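Local coordinates for SusD-like protein BACOVA_02651 (Bacteroides ovatus, PDB 5E75) that binds polysaccharides at the cell surface and probably captures xyloglucan before its transport into the periplasm for degradation, at residues A86-I90 with A113-R117; F155-I159 with L187-Y191. All blocks are in the same frame, centred on the assembly; numbering follows the deposited sequence.

Interaction 1 of 2, residues A86-I90 with A113-R117; sequences ANSVI and ARLMR
A113 and A86 face each other where helices 70-95 and 103-125 run antiparallel, their short segments 9.1 Å apart from axis to axis. Because both side chains are single methyls, the backbones come close: A86 CA lies 4.4 Å from A113 CA, and A86 CB rests 3.3 Å from the A113 carbonyl O. The two methyls themselves meet at 3.9 Å between A86 CB and A113 CB. One turn on, I90 continues this seam, its CG1 packing 3.9 Å from A113 CB, while V89 adds CG1 to the same methyl. One turn on from A113, R117 sets its CB against A86 CB. Its CG is anti to the backbone N (chi1 -173°), and a bend at chi3 then turns the guanidinium toward helix 70-95. There R117 NH1 donates a 2.7 Å hydrogen bond to N87 OD1, with an N-H...O angle of 143°. OD1 lies near the guanidinium plane, but the amide is turned 66° against it. I90 CD1 sits over one face of the guanidinium, 3.8 Å from R117 NH1, and also touches the R114 chain at CG. The amide of N87 is fixed from its other end by ND2 bonds to N137 OD1 and I134 O. The pair is an antiparallel helix hairpin of the starch-binding, outer-membrane-associating family region, grouped with TPR-like folds. Helix 151-168 borders it beyond R117 and R114: D161 forms salt bridges with both arginines, and R114 also pairs with E519. Farther round helix 103-125, L115 and M116 pack on L246 of strand 244-248.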
ATOM      1  N   ALA A  86       9.474  14.039  10.641  1.00 10.26           N
ATOM      2  CA  ALA A  86      10.832  13.604  10.328  1.00 10.33           C
ATOM      3  C   ALA A  86      11.798  14.781  10.497  1.00  9.81           C
ATOM      4  O   ALA A  86      12.873  14.647  11.106  1.00 10.54           O
ATOM      5  CB  ALA A  86      10.901  13.053   8.898  1.00 11.14           C
ATOM      6  N   ASN A  87      11.428  15.930   9.940  1.00 10.31           N
ATOM      7  CA  ASN A  87      12.280  17.116  10.049  1.00 10.03           C
ATOM      8  C   ASN A  87      12.483  17.532  11.517  1.00 10.16           C
ATOM      9  O   ASN A  87      13.593  17.893  11.925  1.00 11.95           O
ATOM     10  CB  ASN A  87      11.704  18.269   9.227  1.00 10.24           C
ATOM     11  CG  ASN A  87      11.710  17.987   7.745  1.00 10.55           C
ATOM     12  OD1 ASN A  87      12.386  17.065   7.277  1.00 11.68           O
ATOM     13  ND2 ASN A  87      10.976  18.794   6.996  1.00 11.31           N
ATOM     14  N   SER A  88      11.425  17.435  12.308  1.00 10.20           N
ATOM     15  CA  SER A  88      11.517  17.774  13.725  1.00 10.63           C
ATOM     16  C   SER A  88      12.434  16.815  14.469  1.00 13.01           C
ATOM     17  O   SER A  88      13.229  17.246  15.322  1.00 13.79           O
ATOM     18  CB  SER A  88      10.144  17.789  14.367  1.00 13.44           C
ATOM     19  OG  SER A  88       9.381  18.888  13.909  1.00 23.05           O
ATOM     20  N   VAL A  89      12.334  15.522  14.179  1.00 12.30           N
ATOM     21  CA  VAL A  89      13.240  14.540  14.768  1.00 11.14           C
ATOM     22  C   VAL A  89      14.697  14.835  14.413  1.00 13.10           C
ATOM     23  O   VAL A  89      15.572  14.806  15.278  1.00 13.95           O
ATOM     24  CB  VAL A  89      12.870  13.101  14.314  1.00 12.15           C
ATOM     25  CG1 VAL A  89      13.984  12.104  14.629  1.00 13.87           C
ATOM     26  CG2 VAL A  89      11.584  12.681  14.964  1.00 14.46           C
ATOM     27  N   ILE A  90      14.980  15.120  13.150  1.00 11.02           N
ATOM     28  CA  ILE A  90      16.344  15.408  12.730  1.00 12.17           C
ATOM     29  C   ILE A  90      16.863  16.629  13.503  1.00 14.91           C
ATOM     30  O   ILE A  90      17.998  16.628  13.990  1.00 16.47           O
ATOM     31  CB  ILE A  90      16.422  15.600  11.197  1.00 13.59           C
ATOM     32  CG1 ILE A  90      16.127  14.279  10.477  1.00 14.86           C
ATOM     33  CG2 ILE A  90      17.793  16.115  10.774  1.00 15.50           C
ATOM     34  CD1 ILE A  90      15.796  14.465   9.008  1.00 15.34           C
ATOM     35  N   ALA A 113      13.916   8.741  10.605  1.00  8.87           N
ATOM     36  CA  ALA A 113      13.231   9.937  10.129  1.00  8.48           C
ATOM     37  C   ALA A 113      13.357  10.030   8.607  1.00  9.51           C
ATOM     38  O   ALA A 113      12.361  10.235   7.916  1.00  9.49           O
ATOM     39  CB  ALA A 113      13.805  11.170  10.790  1.00  9.76           C
ATOM     40  N   ARG A 114      14.567   9.870   8.077  1.00  9.44           N
ATOM     41  CA  ARG A 114      14.765  10.017   6.642  1.00  8.88           C
ATOM     42  C   ARG A 114      14.100   8.872   5.861  1.00  9.62           C
ATOM     43  O   ARG A 114      13.586   9.086   4.762  1.00  9.29           O
ATOM     44  CB  ARG A 114      16.251  10.139   6.308  1.00  9.91           C
ATOM     45  CG  ARG A 114      16.851  11.409   6.889  1.00 11.56           C
ATOM     46  CD  ARG A 114      18.269  11.688   6.405  1.00 10.94           C
ATOM     47  NE  ARG A 114      18.298  12.070   4.999  1.00 11.48           N
ATOM     48  CZ  ARG A 114      19.383  12.493   4.361  1.00 11.11           C
ATOM     49  NH1 ARG A 114      20.539  12.601   5.003  1.00 14.84           N
ATOM     50  NH2 ARG A 114      19.305  12.818   3.079  1.00 12.19           N
ATOM     51  N   LEU A 115      14.062   7.674   6.431  1.00  8.84           N
ATOM     52  CA  LEU A 115      13.333   6.569   5.799  1.00  8.87           C
ATOM     53  C   LEU A 115      11.858   6.900   5.672  1.00  9.60           C
ATOM     54  O   LEU A 115      11.249   6.676   4.620  1.00  8.84           O
ATOM     55  CB  LEU A 115      13.521   5.279   6.605  1.00 10.33           C
ATOM     56  CG  LEU A 115      12.708   4.043   6.178  1.00 11.49           C
ATOM     57  CD1 LEU A 115      13.007   3.678   4.741  1.00 11.88           C
ATOM     58  CD2 LEU A 115      12.945   2.821   7.080  1.00 11.97           C
ATOM     59  N   MET A 116      11.262   7.420   6.737  1.00  8.68           N
ATOM     60  CA  MET A 116       9.842   7.739   6.694  1.00  8.62           C
ATOM     61  C   MET A 116       9.573   8.898   5.756  1.00  9.07           C
ATOM     62  O   MET A 116       8.591   8.874   5.007  1.00  9.32           O
ATOM     63  CB  MET A 116       9.281   8.025   8.084  1.00  9.35           C
ATOM     64  CG  MET A 116       9.296   6.830   8.997  1.00 10.68           C
ATOM     65  SD  MET A 116       8.299   5.490   8.361  1.00 10.91           S
ATOM     66  CE  MET A 116       8.382   4.331   9.719  1.00 15.11           C
ATOM     67  N   ARG A 117      10.437   9.904   5.757  1.00  9.05           N
ATOM     68  CA  ARG A 117      10.294  11.025   4.842  1.00  8.89           C
ATOM     69  C   ARG A 117      10.354  10.544   3.389  1.00  8.35           C
ATOM     70  O   ARG A 117       9.567  10.987   2.541  1.00  8.93           O
ATOM     71  CB  ARG A 117      11.389  12.058   5.128  1.00  8.04           C
ATOM     72  CG  ARG A 117      11.253  13.355   4.340  1.00  9.33           C
ATOM     73  CD  ARG A 117      12.188  14.433   4.837  1.00  8.95           C
ATOM     74  NE  ARG A 117      13.577  14.151   4.570  1.00  9.55           N
ATOM     75  CZ  ARG A 117      14.580  14.895   5.031  1.00 11.29           C
ATOM     76  NH1 ARG A 117      14.346  15.970   5.785  1.00 12.58           N
ATOM     77  NH2 ARG A 117      15.817  14.573   4.721  1.00 12.51           N
TER

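Interaction 2 of 2, residues F155-I159 with L187-Y191. With EDO (1,2-ethanediol), chain C.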
ATOM      1  N   PHE A 155      12.396  12.323  -6.942  1.00  7.98           N
ATOM      2  CA  PHE A 155      13.122  11.062  -6.970  1.00  9.46           C
ATOM      3  C   PHE A 155      14.496  11.167  -6.310  1.00  9.82           C
ATOM      4  O   PHE A 155      14.873  10.307  -5.520  1.00  9.82           O
ATOM      5  CB  PHE A 155      13.326  10.566  -8.405  1.00  9.59           C
ATOM      6  CG  PHE A 155      12.251   9.638  -8.925  1.00  9.81           C
ATOM      7  CD1 PHE A 155      12.074   8.370  -8.377  1.00 10.13           C
ATOM      8  CD2 PHE A 155      11.479   9.995 -10.009  1.00 12.13           C
ATOM      9  CE1 PHE A 155      11.116   7.502  -8.880  1.00 11.69           C
ATOM     10  CE2 PHE A 155      10.522   9.131 -10.514  1.00 10.58           C
ATOM     11  CZ  PHE A 155      10.346   7.892  -9.947  1.00 10.14           C
ATOM     12  N   GLN A 156      15.265  12.195  -6.653  1.00 10.40           N
ATOM     13  CA  GLN A 156      16.602  12.316  -6.090  1.00 10.39           C
ATOM     14  C   GLN A 156      16.557  12.528  -4.574  1.00  9.41           C
ATOM     15  O   GLN A 156      17.384  11.985  -3.847  1.00  9.60           O
ATOM     16  CB  GLN A 156      17.364  13.447  -6.784  1.00 10.59           C
ATOM     17  CG  GLN A 156      18.810  13.565  -6.341  1.00 13.02           C
ATOM     18  CD  GLN A 156      19.635  12.396  -6.803  1.00 15.01           C
ATOM     19  OE1 GLN A 156      19.672  12.083  -7.995  1.00 18.05           O
ATOM     20  NE2 GLN A 156      20.279  11.711  -5.873  1.00 14.39           N
ATOM     21  N   PHE A 157      15.575  13.288  -4.094  1.00  8.81           N
ATOM     22  CA  PHE A 157      15.426  13.564  -2.666  1.00  7.97           C
ATOM     23  C   PHE A 157      15.142  12.254  -1.922  1.00  9.22           C
ATOM     24  O   PHE A 157      15.720  11.970  -0.872  1.00 10.37           O
ATOM     25  CB  PHE A 157      14.297  14.590  -2.505  1.00 10.46           C
ATOM     26  CG  PHE A 157      14.138  15.136  -1.120  1.00  9.43           C
ATOM     27  CD1 PHE A 157      13.407  14.453  -0.163  1.00 12.63           C
ATOM     28  CD2 PHE A 157      14.691  16.358  -0.786  1.00 11.63           C
ATOM     29  CE1 PHE A 157      13.250  14.963   1.113  1.00 11.57           C
ATOM     30  CE2 PHE A 157      14.540  16.879   0.480  1.00 13.96           C
ATOM     31  CZ  PHE A 157      13.816  16.185   1.439  1.00 12.80           C
ATOM     32  N   ILE A 158      14.236  11.456  -2.475  1.00  7.98           N
ATOM     33  CA  ILE A 158      13.913  10.146  -1.924  1.00  9.05           C
ATOM     34  C   ILE A 158      15.148   9.238  -1.881  1.00  9.37           C
ATOM     35  O   ILE A 158      15.450   8.621  -0.863  1.00  8.92           O
ATOM     36  CB  ILE A 158      12.807   9.480  -2.771  1.00  8.45           C
ATOM     37  CG1 ILE A 158      11.458  10.187  -2.595  1.00  8.34           C
ATOM     38  CG2 ILE A 158      12.642   8.012  -2.433  1.00  9.72           C
ATOM     39  CD1 ILE A 158      10.465   9.904  -3.714  1.00  9.14           C
ATOM     40  N   ILE A 159      15.883   9.191  -2.988  1.00  9.23           N
ATOM     41  CA  ILE A 159      17.101   8.386  -3.061  1.00  9.40           C
ATOM     42  C   ILE A 159      18.137   8.818  -2.006  1.00 10.92           C
ATOM     43  O   ILE A 159      18.748   7.978  -1.321  1.00  9.83           O
ATOM     44  CB  ILE A 159      17.698   8.410  -4.495  1.00 10.58           C
ATOM     45  CG1 ILE A 159      16.812   7.609  -5.455  1.00 10.46           C
ATOM     46  CG2 ILE A 159      19.129   7.853  -4.512  1.00 11.85           C
ATOM     47  CD1 ILE A 159      17.080   7.909  -6.925  1.00 11.27           C
ATOM     48  N   LEU A 187      14.466   1.243  -1.600  1.00  8.72           N
ATOM     49  CA  LEU A 187      15.343   1.822  -2.604  1.00  8.83           C
ATOM     50  C   LEU A 187      15.318   1.043  -3.925  1.00  7.66           C
ATOM     51  O   LEU A 187      15.303   1.639  -5.005  1.00  8.91           O
ATOM     52  CB  LEU A 187      16.762   1.959  -2.035  1.00  9.93           C
ATOM     53  CG  LEU A 187      17.795   2.668  -2.903  1.00 10.12           C
ATOM     54  CD1 LEU A 187      17.316   4.054  -3.319  1.00 10.52           C
ATOM     55  CD2 LEU A 187      19.083   2.782  -2.101  1.00 12.66           C
ATOM     56  N   ALA A 188      15.232  -0.285  -3.834  1.00  9.14           N
ATOM     57  CA  ALA A 188      15.087  -1.099  -5.033  1.00  7.73           C
ATOM     58  C   ALA A 188      13.805  -0.722  -5.781  1.00  9.34           C
ATOM     59  O   ALA A 188      13.809  -0.593  -7.022  1.00 10.10           O
ATOM     60  CB  ALA A 188      15.089  -2.566  -4.682  1.00  9.76           C
ATOM     61  N   LYS A 189      12.712  -0.548  -5.035  1.00  8.82           N
ATOM     62  CA  LYS A 189      11.431  -0.168  -5.628  1.00  8.64           C
ATOM     63  C   LYS A 189      11.510   1.202  -6.292  1.00  7.92           C
ATOM     64  O   LYS A 189      10.929   1.428  -7.350  1.00  9.35           O
ATOM     65  CB  LYS A 189      10.299  -0.184  -4.590  1.00 10.24           C
ATOM     66  CG  LYS A 189       9.953  -1.555  -4.061  1.00 13.64           C
ATOM     67  CD  LYS A 189       8.789  -1.494  -3.099  1.00 13.54           C
ATOM     68  CE  LYS A 189       7.529  -0.981  -3.749  1.00 13.49           C
ATOM     69  NZ  LYS A 189       6.357  -1.174  -2.827  1.00 17.59           N
ATOM     70  N   VAL A 190      12.222   2.126  -5.655  1.00  8.59           N
ATOM     71  CA  VAL A 190      12.376   3.482  -6.181  1.00  7.61           C
ATOM     72  C   VAL A 190      13.185   3.484  -7.489  1.00  8.90           C
ATOM     73  O   VAL A 190      12.780   4.112  -8.465  1.00  8.84           O
ATOM     74  CB  VAL A 190      12.991   4.416  -5.105  1.00  8.45           C
ATOM     75  CG1 VAL A 190      13.314   5.773  -5.696  1.00 10.69           C
ATOM     76  CG2 VAL A 190      12.031   4.576  -3.941  1.00  8.71           C
ATOM     77  N   TYR A 191      14.316   2.782  -7.508  1.00  9.65           N
ATOM     78  CA  TYR A 191      15.097   2.695  -8.738  1.00  9.16           C
ATOM     79  C   TYR A 191      14.302   2.025  -9.861  1.00  9.37           C
ATOM     80  O   TYR A 191      14.337   2.476 -11.012  1.00 10.44           O
ATOM     81  CB  TYR A 191      16.415   1.964  -8.500  1.00  9.44           C
ATOM     82  CG  TYR A 191      17.517   2.830  -7.938  1.00  9.90           C
ATOM     83  CD1 TYR A 191      17.962   3.960  -8.621  1.00 10.63           C
ATOM     84  CD2 TYR A 191      18.105   2.528  -6.735  1.00 10.80           C
ATOM     85  CE1 TYR A 191      18.969   4.755  -8.123  1.00 12.70           C
ATOM     86  CE2 TYR A 191      19.137   3.316  -6.228  1.00 12.07           C
ATOM     87  CZ  TYR A 191      19.542   4.433  -6.930  1.00 10.71           C
ATOM     88  OH  TYR A 191      20.569   5.236  -6.442  1.00 13.83           O
TER
HETATM   89  C1  EDO C 602       7.048   2.433  -0.694  1.00 19.77           C
HETATM   90  O1  EDO C 602       6.101   1.877  -1.602  1.00 23.84           O
HETATM   91  C2  EDO C 602       6.380   3.438   0.235  1.00 21.04           C
HETATM   92  O2  EDO C 602       6.326   4.736  -0.360  1.00 15.39           O
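V190 of helix 180-195 and I159 of helix 151-168 form the middle of an antiparallel helix-helix interface, in which the short segments lie 10.6 Å apart with 161° between their directions. V190 points its two methyls between three side chains one turn or less apart. V190 CG2 meets I158 CG2 at 3.8 Å. V190 CG1, anti to the backbone N (chi1 173°), reaches F155 CD1 at 3.9 Å and I159 CG1 at 4.0 Å. The F155 ring receives that methyl at its edge, in the ring plane, and F155 and V190 pass each other pointing in opposite directions. This largely apolar seam, with no hydrogen bond across it, belongs to the helical scaffold of the SusD family, which is grouped with TPR-like folds. I159 spreads over the partner helix with both of its branches: along the longer, I159 CG1 comes 4.2 Å from L187 CD1 and I159 CD1 lies 3.9 Å from Y191 CE1; on the other, I159 CG2 lies 3.6 Å from Y191 OH. I159 crosses both L187 and Y191 at about a right angle. Helix 103-125 flanks the seam with Y121 on I158 and F122 on V190, while helix 205-221 backs L187 and Y191. On another side of helix 180-195, K189 forms a salt bridge with D362, and its NZ makes a weak 3.3 Å hydrogen bond to O1 of a 1,2-ethanediol, probably from the crystallisation liquor.

From the N terminus, helix 70-95 leads through a short connection into helix 103-125, and interaction 1 closes this hairpin with 22 residues between its segments. The chain then passes through helix 137-142 to helix 151-168, which interaction 2 joins to helix 180-195 across 27 intervening residues. The two contacts follow in series, neither enclosing nor crossing the other, and their centres are about 16 Å apart. They meet where NE of R117 in interaction 1 packs 3.6 Å from CE1 of F157 in interaction 2. Through this junction helices 103-125 and 151-168 bring the two antiparallel pairs side by side within the N-terminal family region.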